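Local coordinates for putative uncharacterized protein PH0242 (Pyrococcus horikoshii, PDB 3VU1), which belongs to the AglB family of archaeal oligosaccharyltransferases, here as its C-terminal globular domain, which is rich in beta strands and holds a calcium ion, at residues G12-L17 and W34-W39; E76-S81 and F286-K291; G160-S165 and G182-G187; R374-V379 and E437-A442. All coordinates share one frame; numbering follows the deposited sequence.

Contact 1 of 4, residues G12-L17 and W34-W39; sequences GWEQAL and WDYGYW
Tyr36 lies against Trp13 in an offset stack, the centroids of the tyrosine ring and the Trp13 five-membered ring 4.5 Å apart and the two planes at 22°. Tyr36 CB sits over the indole, 3.6 Å from the centroid of the Trp13 six-membered ring, in a CH-pi contact. With CG anti to the backbone N (chi1 -167°), the ring runs back across Trp13 toward the helix, and CD2 comes 3.4 Å from Trp13 CE3. Further out the roles reverse, because Trp13 CB now lies over the centre of the tyrosine ring; CE1 and CZ ride above it, while CE2 also has Leu17 CD1 at the ring edge. Trp39 CH2 covers the opposite face of the same ring. Residues 34-37 belong to the WWDYG signature of the oligosaccharyltransferase family, whose loop is held here against the first turn of helix 13-23. At the tip, Tyr36 OH passes 3.5 Å from Glu14 CG and shares a water with the carboxylate: the water is 2.9 Å from OH and donates to Glu14 OE2 at 2.7 Å. Trp34 enlarges the aromatic cluster: the edge of its six-membered ring points at the face of the Trp13 five-membered ring, planes at 77°. Tyr90 adds a second edge-to-face neighbour to Trp13, and Val245 of strand 245-250 touches the same indole.

Contact 2 of 4, residues E76-S81 and F286-K291; sequences EVDFES and FGRDIK. With CA (calcium ion), chain C.
Glu76 OE1 does double duty: it binds the calcium ion at 2.6 Å and also accepts the backbone N-H of Gly287, 3.1 Å from Gly287 N, on its anti side. Glu76 OE2 binds the same calcium ion at 2.5 Å, making the carboxylate bidentate; Ala285, His319 and Glu322 complete the site. The Glu76 CG methylene lies over one face of the Phe286 ring. Two residues on, Asp78 is the centre of an inverse gamma turn, and Gly287 packs directly against it. Asp78 CG is anti to the backbone N (chi1 178°), which brings the carboxylate to Arg288, the residue after Gly287; Arg288 grips it side-on in a salt bridge, NE to OD1 at 2.9 Å and NH2 to OD2 at 3.0 Å, the carboxylate and guanidinium planes 39° apart. Glu80 CG covers one guanidinium face while its carboxylate goes to Tyr481 and Lys479. One water donates to Asp78 OD1 and Phe286 O and accepts from Glu80 N; another joins Glu76 O to Gly287 O.

Contact 3 of 4, residues G160-S165 and G182-G187; sequences GQLECS and GRCSDG
This is a disulfide-bridged strand pair at the surface, where the short strand 183-184 forms one border of the sheet in the insert domain. Cys164 and Cys184 face each other as an antiparallel non-hydrogen-bonded pair, and their SG atoms are joined at 2.1 Å. Each SG lies beside its own backbone N, anti to the carbonyl carbon, and the bridge closes with a right-handed chi3 of 99°; Phe190 packs on both cysteines. Backbone bonds flank the bridge. Ser185 N donates to Glu163 O at 2.7 Å, and Ser165 N to Arg183 O at 2.9 Å. At the Ser165 end Gly182 and Arg183 both face that one residue in a G1 beta bulge, with weak bonds from their N atoms to Ser165 O. At the other end a side chain stands in for the backbone: Ser185 OG, turned between its backbone N and carbonyl carbon (chi1 63°), accepts from Glu163 N at 3.3 Å. From Cys184 the chain enters a type I turn, fastened by Gly187 N to Cys184 O at 2.8 Å, and Arg183 NH2 reaches round to Gly187 O at 2.9 Å. Leu162, on the disulfide side of its strand, leans its CD1 to 4.2 Å from Asp186 CG, while Asp186 OD2 is hydrogen-bonded to Ser188 OG. The Glu163 carboxylate is taken up by Arg154, in a salt bridge, and by Asn158.

Contact 4 of 4, residues R374-V379 and E437-A442; sequences RLELKV and EIVVNA
Leu375 with Val440 and Leu377 with Ile438 are the hydrogen-bonded pairs of two antiparallel strands, whose axes come within 4.7 Å. Each pair has two backbone bonds, among them Leu375 N to Val440 O at 2.9 Å and Ile438 N to Leu377 O at 2.8 Å.

The apolar contacts share one face of the sheet. Leu375 CD2 runs beside Val440 CG2 (3.9 Å), Leu377 CD1 meets Ile438 CG2 (3.8 Å), and Val379 CG1 reaches Ile438 CD1; Leu389, Leu425 and Phe475 of other strands pack on this side.

The other face carries mostly polar chains, with Val439 among them. Arg374 bends at chi3 (44°) and lays a guanidinium face over Val439 CG1, 3.3 Å from NH2. Lys378 and Glu437 run alongside through their CG methylenes at 3.5 Å, yet their charged ends do not meet; Lys378 NZ has a weak, long ion pair with Glu435.

The chemistry is that of an amphipathic strand pair in the peripheral 2 domain: backbone bonds and a buried aliphatic face hold it, while the long ion pairs probably add little.

Overall arrangement
Contact 2 is the most central of the four, and it carries Glu76 of the calcium site. Contact 1, with its WWDYG loop, comes earlier in the chain; its centre is about 26 Å from that of contact 2, with nearest atoms about 12 Å apart. Contact 4, in the peripheral 2 domain, is also separated from contact 2 by about 12 Å between nearest atoms. Contact 3 lies in the insert domain, within the span of chain that runs from 76-81 to 286-291, yet its centre is about 43 Å from that of contact 2. Contacts 3 and 4 are on opposite sides of the chain's centre, about 64 Å apart between centres. None of the four touches another.

Contact 1 of 4, residues G12-L17 and W34-W39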
loop_
_atom_site.group_PDB
_atom_site.type_symbol
_atom_site.label_atom_id
_atom_site.label_comp_id
_atom_site.label_asym_id
_atom_site.label_seq_id
_atom_site.Cartn_x
_atom_site.Cartn_y
_atom_site.Cartn_z
ATOM N N GLY A 12 -4.341 -18.944 -6.366
ATOM C CA GLY A 12 -4.890 -18.299 -5.178
ATOM C C GLY A 12 -5.999 -17.336 -5.540
ATOM O O GLY A 12 -6.830 -16.999 -4.702
ATOM N N TRP A 13 -6.039 -16.923 -6.804
ATOM C CA TRP A 13 -6.986 -15.885 -7.242
ATOM C C TRP A 13 -8.433 -16.214 -7.096
ATOM O O TRP A 13 -9.247 -15.342 -6.765
ATOM C CB TRP A 13 -6.699 -15.465 -8.691
ATOM C CG TRP A 13 -5.588 -14.469 -8.770
ATOM C CD1 TRP A 13 -4.228 -14.703 -8.996
ATOM C CD2 TRP A 13 -5.703 -13.033 -8.579
ATOM N NE1 TRP A 13 -3.510 -13.521 -8.990
ATOM C CE2 TRP A 13 -4.338 -12.482 -8.724
ATOM C CE3 TRP A 13 -6.751 -12.177 -8.341
ATOM C CZ2 TRP A 13 -4.083 -11.137 -8.616
ATOM C CZ3 TRP A 13 -6.480 -10.808 -8.239
ATOM C CH2 TRP A 13 -5.188 -10.303 -8.376
ATOM N N GLU A 14 -8.783 -17.463 -7.383
ATOM C CA GLU A 14 -10.184 -17.873 -7.318
ATOM C C GLU A 14 -10.648 -17.807 -5.874
ATOM O O GLU A 14 -11.742 -17.289 -5.603
ATOM C CB GLU A 14 -10.400 -19.265 -7.908
ATOM C CG GLU A 14 -9.707 -19.467 -9.249
ATOM C CD GLU A 14 -10.179 -20.694 -10.002
ATOM O OE1 GLU A 14 -10.605 -21.716 -9.382
ATOM O OE2 GLU A 14 -10.105 -20.634 -11.243
ATOM N N GLN A 15 -9.794 -18.285 -4.958
ATOM C CA GLN A 15 -10.089 -18.253 -3.539
ATOM C C GLN A 15 -10.143 -16.835 -2.979
ATOM O O GLN A 15 -10.964 -16.519 -2.107
ATOM C CB GLN A 15 -9.066 -19.066 -2.757
ATOM C CG GLN A 15 -9.167 -20.555 -2.979
ATOM C CD GLN A 15 -8.617 -20.990 -4.337
ATOM O OE1 GLN A 15 -7.754 -20.332 -4.939
ATOM N NE2 GLN A 15 -9.121 -22.099 -4.823
ATOM N N ALA A 16 -9.251 -15.982 -3.469
ATOM C CA ALA A 16 -9.158 -14.606 -2.985
ATOM C C ALA A 16 -10.374 -13.809 -3.366
ATOM O O ALA A 16 -10.922 -13.098 -2.533
ATOM C CB ALA A 16 -7.884 -13.934 -3.480
ATOM N N LEU A 17 -10.819 -13.920 -4.611
ATOM C CA LEU A 17 -12.015 -13.175 -5.014
ATOM C C LEU A 17 -13.232 -13.654 -4.267
ATOM O O LEU A 17 -14.084 -12.837 -3.907
ATOM C CB LEU A 17 -12.270 -13.250 -6.513
ATOM C CG LEU A 17 -11.253 -12.552 -7.402
ATOM C CD1 LEU A 17 -11.940 -12.259 -8.727
ATOM C CD2 LEU A 17 -10.719 -11.276 -6.768
ATOM N N TRP A 34 -1.907 -7.097 -11.617
ATOM C CA TRP A 34 -2.520 -7.857 -12.698
ATOM C C TRP A 34 -3.993 -7.627 -12.743
ATOM O O TRP A 34 -4.605 -7.351 -11.720
ATOM C CB TRP A 34 -2.244 -9.335 -12.491
ATOM C CG TRP A 34 -2.458 -10.234 -13.680
ATOM C CD1 TRP A 34 -2.298 -9.933 -15.039
ATOM C CD2 TRP A 34 -2.815 -11.661 -13.648
ATOM N NE1 TRP A 34 -2.548 -11.044 -15.813
ATOM C CE2 TRP A 34 -2.859 -12.108 -15.049
ATOM C CE3 TRP A 34 -3.084 -12.586 -12.634
ATOM C CZ2 TRP A 34 -3.166 -13.421 -15.395
ATOM C CZ3 TRP A 34 -3.409 -13.903 -13.000
ATOM C CH2 TRP A 34 -3.445 -14.307 -14.354
ATOM N N ASP A 35 -4.564 -7.764 -13.939
ATOM C CA ASP A 35 -5.969 -7.511 -14.182
ATOM C C ASP A 35 -6.910 -8.720 -14.028
ATOM O O ASP A 35 -8.030 -8.720 -14.555
ATOM C CB ASP A 35 -6.171 -6.767 -15.501
ATOM C CG ASP A 35 -5.859 -7.603 -16.740
ATOM O OD1 ASP A 35 -6.360 -7.180 -17.802
ATOM O OD2 ASP A 35 -5.125 -8.626 -16.697
ATOM N N TYR A 36 -6.486 -9.714 -13.249
ATOM C CA TYR A 36 -7.383 -10.818 -12.901
ATOM C C TYR A 36 -8.750 -10.324 -12.451
ATOM O O TYR A 36 -8.858 -9.555 -11.524
ATOM C CB TYR A 36 -6.788 -11.705 -11.822
ATOM C CG TYR A 36 -7.532 -12.996 -11.667
ATOM C CD1 TYR A 36 -7.042 -14.192 -12.219
ATOM C CD2 TYR A 36 -8.741 -13.038 -10.963
ATOM C CE1 TYR A 36 -7.744 -15.383 -12.078
ATOM C CE2 TYR A 36 -9.443 -14.222 -10.812
ATOM C CZ TYR A 36 -8.947 -15.384 -11.372
ATOM O OH TYR A 36 -9.676 -16.541 -11.199
ATOM N N GLY A 37 -9.797 -10.765 -13.116
ATOM C CA GLY A 37 -11.129 -10.398 -12.725
ATOM C C GLY A 37 -11.736 -9.367 -13.636
ATOM O O GLY A 37 -12.813 -8.864 -13.346
ATOM N N TYR A 38 -11.087 -9.074 -14.758
ATOM C CA TYR A 38 -11.563 -8.005 -15.651
ATOM C C TYR A 38 -12.918 -8.286 -16.270
ATOM O O TYR A 38 -13.547 -7.390 -16.812
ATOM C CB TYR A 38 -10.559 -7.750 -16.768
ATOM C CG TYR A 38 -10.276 -8.974 -17.656
ATOM C CD1 TYR A 38 -9.172 -9.799 -17.416
ATOM C CD2 TYR A 38 -11.101 -9.291 -18.744
ATOM C CE1 TYR A 38 -8.912 -10.893 -18.232
ATOM C CE2 TYR A 38 -10.843 -10.386 -19.547
ATOM C CZ TYR A 38 -9.756 -11.167 -19.292
ATOM O OH TYR A 38 -9.503 -12.230 -20.084
ATOM N N TRP A 39 -13.357 -9.533 -16.201
ATOM C CA TRP A 39 -14.578 -9.966 -16.870
ATOM C C TRP A 39 -15.731 -9.953 -15.940
ATOM O O TRP A 39 -16.865 -10.160 -16.377
ATOM C CB TRP A 39 -14.414 -11.392 -17.389
ATOM C CG TRP A 39 -14.025 -12.353 -16.306
ATOM C CD1 TRP A 39 -14.869 -13.023 -15.448
ATOM C CD2 TRP A 39 -12.664 -12.758 -15.905
ATOM N NE1 TRP A 39 -14.148 -13.804 -14.569
ATOM C CE2 TRP A 39 -12.824 -13.685 -14.788
ATOM C CE3 TRP A 39 -11.385 -12.470 -16.354
ATOM C CZ2 TRP A 39 -11.743 -14.279 -14.164
ATOM C CZ3 TRP A 39 -10.292 -13.084 -15.718
ATOM C CH2 TRP A 39 -10.474 -13.956 -14.649
HETATM O O HOH W 1 -8.415 -18.862 -12.347
#

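Contact 2 of 4, residues E76-S81 and F286-K291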
loop_
_atom_site.group_PDB
_atom_site.type_symbol
_atom_site.label_atom_id
_atom_site.label_comp_id
_atom_site.label_asym_id
_atom_site.label_seq_id
_atom_site.Cartn_x
_atom_site.Cartn_y
_atom_site.Cartn_z
ATOM N N GLU A 76 5.698 6.185 -0.684
ATOM C CA GLU A 76 4.480 6.505 0.056
ATOM C C GLU A 76 3.454 7.220 -0.809
ATOM O O GLU A 76 3.268 8.417 -0.789
ATOM C CB GLU A 76 4.765 7.272 1.343
ATOM C CG GLU A 76 5.256 6.390 2.485
ATOM C CD GLU A 76 5.190 7.085 3.845
ATOM O OE1 GLU A 76 4.211 7.844 4.106
ATOM O OE2 GLU A 76 6.114 6.862 4.669
ATOM N N VAL A 77 2.745 6.419 -1.542
ATOM C CA VAL A 77 1.742 6.884 -2.434
ATOM C C VAL A 77 0.409 7.130 -1.698
ATOM O O VAL A 77 0.083 6.449 -0.722
ATOM C CB VAL A 77 1.675 5.822 -3.532
ATOM C CG1 VAL A 77 0.249 5.524 -3.953
ATOM C CG2 VAL A 77 2.614 6.238 -4.648
ATOM N N ASP A 78 -0.367 8.108 -2.157
ATOM C CA ASP A 78 -1.587 8.452 -1.442
ATOM C C ASP A 78 -2.794 7.611 -1.898
ATOM O O ASP A 78 -3.757 8.110 -2.523
ATOM C CB ASP A 78 -1.839 9.965 -1.447
ATOM C CG ASP A 78 -3.143 10.352 -0.735
ATOM O OD1 ASP A 78 -3.562 9.684 0.226
ATOM O OD2 ASP A 78 -3.773 11.339 -1.141
ATOM N N PHE A 79 -2.755 6.330 -1.534
ATOM C CA PHE A 79 -3.879 5.422 -1.850
ATOM C C PHE A 79 -5.233 5.854 -1.280
ATOM O O PHE A 79 -6.286 5.445 -1.810
ATOM C CB PHE A 79 -3.591 3.988 -1.413
ATOM C CG PHE A 79 -2.532 3.303 -2.219
ATOM C CD1 PHE A 79 -1.482 2.632 -1.581
ATOM C CD2 PHE A 79 -2.584 3.309 -3.614
ATOM C CE1 PHE A 79 -0.510 1.972 -2.324
ATOM C CE2 PHE A 79 -1.620 2.651 -4.351
ATOM C CZ PHE A 79 -0.581 1.989 -3.714
ATOM N N GLU A 80 -5.213 6.645 -0.204
ATOM C CA GLU A 80 -6.461 7.097 0.395
ATOM C C GLU A 80 -7.307 7.893 -0.613
ATOM O O GLU A 80 -8.518 7.706 -0.684
ATOM C CB GLU A 80 -6.235 7.890 1.692
ATOM C CG GLU A 80 -7.505 8.522 2.271
ATOM C CD GLU A 80 -8.603 7.508 2.618
ATOM O OE1 GLU A 80 -9.667 7.910 3.179
ATOM O OE2 GLU A 80 -8.405 6.300 2.337
ATOM N N SER A 81 -6.664 8.750 -1.405
ATOM C CA SER A 81 -7.392 9.541 -2.377
ATOM C C SER A 81 -8.143 8.654 -3.370
ATOM O O SER A 81 -9.132 9.080 -3.932
ATOM C CB SER A 81 -6.469 10.500 -3.115
ATOM O OG SER A 81 -5.664 9.767 -3.992
ATOM N N PHE A 286 0.483 6.801 6.116
ATOM C CA PHE A 286 0.946 6.374 4.803
ATOM C C PHE A 286 0.424 7.192 3.598
ATOM O O PHE A 286 -0.712 7.021 3.135
ATOM C CB PHE A 286 0.656 4.876 4.580
ATOM C CG PHE A 286 1.392 4.313 3.400
ATOM C CD1 PHE A 286 2.675 3.791 3.554
ATOM C CD2 PHE A 286 0.827 4.375 2.118
ATOM C CE1 PHE A 286 3.360 3.296 2.463
ATOM C CE2 PHE A 286 1.516 3.897 1.027
ATOM C CZ PHE A 286 2.783 3.354 1.201
ATOM N N GLY A 287 1.267 8.053 3.056
ATOM C CA GLY A 287 0.884 8.796 1.867
ATOM C C GLY A 287 0.130 10.096 2.072
ATOM O O GLY A 287 0.182 10.961 1.202
ATOM N N ARG A 288 -0.600 10.239 3.173
ATOM C CA ARG A 288 -1.217 11.530 3.494
ATOM C C ARG A 288 -1.061 11.954 4.958
ATOM O O ARG A 288 -0.979 11.116 5.864
ATOM C CB ARG A 288 -2.685 11.604 3.037
ATOM C CG ARG A 288 -3.643 10.733 3.809
ATOM C CD ARG A 288 -5.105 11.047 3.506
ATOM N NE ARG A 288 -5.318 11.157 2.064
ATOM C CZ ARG A 288 -6.337 11.789 1.476
ATOM N NH1 ARG A 288 -7.290 12.372 2.199
ATOM N NH2 ARG A 288 -6.395 11.837 0.152
ATOM N N ASP A 289 -1.029 13.264 5.186
ATOM C CA ASP A 289 -0.922 13.802 6.543
ATOM C C ASP A 289 -2.132 13.517 7.425
ATOM O O ASP A 289 -3.261 13.352 6.926
ATOM C CB ASP A 289 -0.686 15.313 6.487
ATOM C CG ASP A 289 0.627 15.673 5.818
ATOM O OD1 ASP A 289 1.629 14.918 5.902
ATOM O OD2 ASP A 289 0.650 16.734 5.194
ATOM N N ILE A 290 -1.896 13.472 8.738
ATOM C CA ILE A 290 -2.988 13.616 9.720
ATOM C C ILE A 290 -3.265 15.123 9.884
ATOM O O ILE A 290 -2.316 15.882 10.063
ATOM C CB ILE A 290 -2.593 12.982 11.065
ATOM C CG1 ILE A 290 -2.317 11.489 10.858
ATOM C CG2 ILE A 290 -3.694 13.169 12.095
ATOM C CD1 ILE A 290 -1.406 10.864 11.886
ATOM N N LYS A 291 -4.528 15.549 9.771
ATOM C CA LYS A 291 -4.953 16.963 9.940
ATOM C C LYS A 291 -6.236 17.022 10.733
ATOM O O LYS A 291 -7.233 16.393 10.340
ATOM C CB LYS A 291 -5.283 17.652 8.609
ATOM C CG LYS A 291 -4.098 17.963 7.720
ATOM C CD LYS A 291 -4.490 18.648 6.417
ATOM C CE LYS A 291 -5.051 17.664 5.406
ATOM N NZ LYS A 291 -4.953 18.205 4.022
HETATM CA CA CA C . 4.668 7.504 6.623
HETATM O O HOH W 2 2.148 11.049 -1.017
HETATM O O HOH W 3 -3.058 7.384 1.563
#

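Contact 3 of 4, residues G160-S165 and G182-G187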
loop_
_atom_site.group_PDB
_atom_site.type_symbol
_atom_site.label_atom_id
_atom_site.label_comp_id
_atom_site.label_asym_id
_atom_site.label_seq_id
_atom_site.Cartn_x
_atom_site.Cartn_y
_atom_site.Cartn_z
ATOM N N GLY A 160 24.916 -21.591 -14.095
ATOM C CA GLY A 160 25.738 -22.396 -15.003
ATOM C C GLY A 160 27.097 -22.673 -14.368
ATOM O O GLY A 160 27.196 -23.005 -13.177
ATOM N N GLN A 161 28.159 -22.492 -15.142
ATOM C CA GLN A 161 29.504 -22.851 -14.671
ATOM C C GLN A 161 30.141 -21.806 -13.739
ATOM O O GLN A 161 31.065 -22.133 -12.991
ATOM C CB GLN A 161 30.436 -23.198 -15.846
ATOM C CG GLN A 161 29.804 -24.080 -16.924
ATOM C CD GLN A 161 29.100 -23.291 -18.038
ATOM O OE1 GLN A 161 28.847 -23.830 -19.122
ATOM N NE2 GLN A 161 28.781 -22.013 -17.781
ATOM N N LEU A 162 29.637 -20.573 -13.764
ATOM C CA LEU A 162 30.189 -19.485 -12.934
ATOM C C LEU A 162 29.541 -19.404 -11.563
ATOM O O LEU A 162 28.350 -19.650 -11.409
ATOM C CB LEU A 162 30.166 -18.116 -13.663
ATOM C CG LEU A 162 29.019 -17.647 -14.603
ATOM C CD1 LEU A 162 29.136 -16.154 -14.904
ATOM C CD2 LEU A 162 28.875 -18.433 -15.918
ATOM N N GLU A 163 30.348 -19.119 -10.556
ATOM C CA GLU A 163 29.858 -18.960 -9.196
ATOM C C GLU A 163 29.881 -17.484 -8.824
ATOM O O GLU A 163 30.813 -16.761 -9.193
ATOM C CB GLU A 163 30.723 -19.751 -8.232
ATOM C CG GLU A 163 30.921 -19.082 -6.878
ATOM C CD GLU A 163 31.330 -20.052 -5.789
ATOM O OE1 GLU A 163 32.122 -19.638 -4.908
ATOM O OE2 GLU A 163 30.855 -21.219 -5.808
ATOM N N CYS A 164 28.864 -17.032 -8.091
ATOM C CA CYS A 164 28.716 -15.599 -7.842
ATOM C C CYS A 164 28.503 -15.232 -6.375
ATOM O O CYS A 164 27.866 -15.966 -5.613
ATOM C CB CYS A 164 27.632 -15.009 -8.751
ATOM S SG CYS A 164 27.919 -15.277 -10.535
ATOM N N SER A 165 29.068 -14.094 -5.986
ATOM C CA SER A 165 29.034 -13.652 -4.594
ATOM C C SER A 165 28.136 -12.399 -4.398
ATOM O O SER A 165 28.525 -11.295 -4.789
ATOM C CB SER A 165 30.466 -13.404 -4.085
ATOM O OG SER A 165 30.468 -13.140 -2.686
ATOM N N GLY A 182 29.916 -8.935 -4.561
ATOM C CA GLY A 182 29.159 -8.404 -5.685
ATOM C C GLY A 182 29.866 -8.672 -6.998
ATOM O O GLY A 182 29.828 -7.850 -7.920
ATOM N N ARG A 183 30.519 -9.831 -7.076
ATOM C CA ARG A 183 31.305 -10.214 -8.250
ATOM C C ARG A 183 31.163 -11.712 -8.509
ATOM O O ARG A 183 30.849 -12.478 -7.600
ATOM C CB ARG A 183 32.783 -9.798 -8.085
ATOM C CG ARG A 183 32.968 -8.298 -7.834
ATOM C CD ARG A 183 34.407 -7.832 -7.907
ATOM N NE ARG A 183 34.869 -7.729 -9.290
ATOM C CZ ARG A 183 36.078 -7.298 -9.654
ATOM N NH1 ARG A 183 36.970 -6.913 -8.741
ATOM N NH2 ARG A 183 36.397 -7.247 -10.943
ATOM N N CYS A 184 31.340 -12.121 -9.758
ATOM C CA CYS A 184 31.376 -13.539 -10.067
ATOM C C CYS A 184 32.829 -14.042 -10.123
ATOM O O CYS A 184 33.767 -13.244 -10.211
ATOM C CB CYS A 184 30.614 -13.832 -11.370
ATOM S SG CYS A 184 28.820 -13.525 -11.281
ATOM N N SER A 185 33.011 -15.359 -10.047
ATOM C CA SER A 185 34.333 -15.972 -10.259
ATOM C C SER A 185 34.900 -15.547 -11.637
ATOM O O SER A 185 36.105 -15.453 -11.824
ATOM C CB SER A 185 34.269 -17.509 -10.099
ATOM O OG SER A 185 33.422 -18.125 -11.070
ATOM N N ASP A 186 33.989 -15.294 -12.572
ATOM C CA ASP A 186 34.203 -14.582 -13.836
ATOM C C ASP A 186 35.032 -13.289 -13.769
ATOM O O ASP A 186 35.568 -12.843 -14.780
ATOM C CB ASP A 186 32.820 -14.166 -14.335
ATOM C CG ASP A 186 32.696 -14.220 -15.822
ATOM O OD1 ASP A 186 33.227 -15.159 -16.446
ATOM O OD2 ASP A 186 32.030 -13.327 -16.375
ATOM N N GLY A 187 35.091 -12.663 -12.594
ATOM C CA GLY A 187 35.618 -11.307 -12.459
ATOM C C GLY A 187 34.506 -10.273 -12.594
ATOM O O GLY A 187 34.559 -9.228 -11.951
#

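Contact 4 of 4, residues R374-V379 and E437-A442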
loop_
_atom_site.group_PDB
_atom_site.type_symbol
_atom_site.label_atom_id
_atom_site.label_comp_id
_atom_site.label_asym_id
_atom_site.label_seq_id
_atom_site.Cartn_x
_atom_site.Cartn_y
_atom_site.Cartn_z
ATOM N N ARG A 374 -26.065 20.692 -14.981
ATOM C CA ARG A 374 -26.617 19.748 -14.041
ATOM C C ARG A 374 -25.823 18.456 -14.083
ATOM O O ARG A 374 -25.629 17.859 -15.150
ATOM C CB ARG A 374 -28.092 19.497 -14.309
ATOM C CG ARG A 374 -29.003 20.367 -13.451
ATOM C CD ARG A 374 -30.470 20.184 -13.821
ATOM N NE ARG A 374 -30.799 18.771 -14.005
ATOM C CZ ARG A 374 -31.529 18.055 -13.159
ATOM N NH1 ARG A 374 -31.763 16.767 -13.411
ATOM N NH2 ARG A 374 -32.030 18.627 -12.066
ATOM N N LEU A 375 -25.350 18.055 -12.902
ATOM C CA LEU A 375 -24.513 16.882 -12.722
ATOM C C LEU A 375 -25.298 15.909 -11.898
ATOM O O LEU A 375 -25.807 16.287 -10.839
ATOM C CB LEU A 375 -23.233 17.283 -11.990
ATOM C CG LEU A 375 -22.330 16.243 -11.315
ATOM C CD1 LEU A 375 -21.585 15.390 -12.340
ATOM C CD2 LEU A 375 -21.357 16.939 -10.361
ATOM N N GLU A 376 -25.410 14.673 -12.389
ATOM C CA GLU A 376 -26.191 13.622 -11.723
ATOM C C GLU A 376 -25.340 12.398 -11.382
ATOM O O GLU A 376 -24.819 11.721 -12.271
ATOM C CB GLU A 376 -27.379 13.191 -12.580
ATOM C CG GLU A 376 -28.434 14.269 -12.819
ATOM C CD GLU A 376 -28.985 14.245 -14.247
ATOM O OE1 GLU A 376 -29.662 13.252 -14.630
ATOM O OE2 GLU A 376 -28.722 15.226 -14.995
ATOM N N LEU A 377 -25.208 12.129 -10.084
ATOM C CA LEU A 377 -24.396 11.033 -9.569
ATOM C C LEU A 377 -25.271 10.123 -8.755
ATOM O O LEU A 377 -26.191 10.575 -8.081
ATOM C CB LEU A 377 -23.336 11.545 -8.600
ATOM C CG LEU A 377 -22.414 12.653 -9.045
ATOM C CD1 LEU A 377 -22.050 13.542 -7.875
ATOM C CD2 LEU A 377 -21.175 12.050 -9.666
ATOM N N LYS A 378 -24.953 8.841 -8.802
ATOM C CA LYS A 378 -25.470 7.887 -7.859
ATOM C C LYS A 378 -24.245 7.293 -7.153
ATOM O O LYS A 378 -23.327 6.755 -7.792
ATOM C CB LYS A 378 -26.325 6.822 -8.573
ATOM C CG LYS A 378 -27.835 7.025 -8.447
ATOM C CD LYS A 378 -28.595 7.084 -9.786
ATOM C CE LYS A 378 -28.353 5.895 -10.722
ATOM N NZ LYS A 378 -28.746 4.569 -10.159
ATOM N N VAL A 379 -24.223 7.410 -5.831
ATOM C CA VAL A 379 -23.086 6.954 -5.043
ATOM C C VAL A 379 -23.517 6.060 -3.886
ATOM O O VAL A 379 -24.564 6.296 -3.282
ATOM C CB VAL A 379 -22.249 8.150 -4.552
ATOM C CG1 VAL A 379 -23.082 9.092 -3.704
ATOM C CG2 VAL A 379 -21.018 7.676 -3.802
ATOM N N GLU A 437 -28.899 9.296 -4.667
ATOM C CA GLU A 437 -28.960 10.099 -5.894
ATOM C C GLU A 437 -28.628 11.535 -5.591
ATOM O O GLU A 437 -29.151 12.105 -4.640
ATOM C CB GLU A 437 -30.330 10.043 -6.535
ATOM C CG GLU A 437 -30.631 8.766 -7.282
ATOM C CD GLU A 437 -32.115 8.625 -7.545
ATOM O OE1 GLU A 437 -32.706 9.533 -8.179
ATOM O OE2 GLU A 437 -32.694 7.610 -7.107
ATOM N N ILE A 438 -27.753 12.119 -6.397
ATOM C CA ILE A 438 -27.279 13.468 -6.148
ATOM C C ILE A 438 -27.379 14.320 -7.405
ATOM O O ILE A 438 -26.951 13.898 -8.490
ATOM C CB ILE A 438 -25.849 13.475 -5.539
ATOM C CG1 ILE A 438 -25.919 13.389 -4.016
ATOM C CG2 ILE A 438 -25.092 14.749 -5.878
ATOM C CD1 ILE A 438 -25.938 11.977 -3.487
ATOM N N VAL A 439 -27.955 15.518 -7.234
ATOM C CA VAL A 439 -28.134 16.470 -8.323
ATOM C C VAL A 439 -27.659 17.864 -7.905
ATOM O O VAL A 439 -28.070 18.373 -6.866
ATOM C CB VAL A 439 -29.609 16.531 -8.780
ATOM C CG1 VAL A 439 -29.716 17.330 -10.074
ATOM C CG2 VAL A 439 -30.201 15.126 -8.965
ATOM N N VAL A 440 -26.785 18.473 -8.705
ATOM C CA VAL A 440 -26.176 19.765 -8.358
ATOM C C VAL A 440 -25.759 20.514 -9.617
ATOM O O VAL A 440 -25.543 19.891 -10.669
ATOM C CB VAL A 440 -24.932 19.644 -7.407
ATOM C CG1 VAL A 440 -25.332 19.178 -6.010
ATOM C CG2 VAL A 440 -23.842 18.747 -7.995
ATOM N N ASN A 441 -25.655 21.845 -9.499
ATOM C CA ASN A 441 -25.097 22.695 -10.559
ATOM C C ASN A 441 -23.590 22.774 -10.423
ATOM O O ASN A 441 -23.066 22.992 -9.322
ATOM C CB ASN A 441 -25.688 24.109 -10.518
ATOM C CG ASN A 441 -27.127 24.174 -11.023
ATOM O OD1 ASN A 441 -27.601 23.306 -11.774
ATOM N ND2 ASN A 441 -27.828 25.225 -10.619
ATOM N N ALA A 442 -22.889 22.616 -11.541
ATOM C CA ALA A 442 -21.433 22.510 -11.499
ATOM C C ALA A 442 -20.710 23.487 -12.424
ATOM O O ALA A 442 -20.998 23.547 -13.619
ATOM C CB ALA A 442 -21.010 21.076 -11.793
#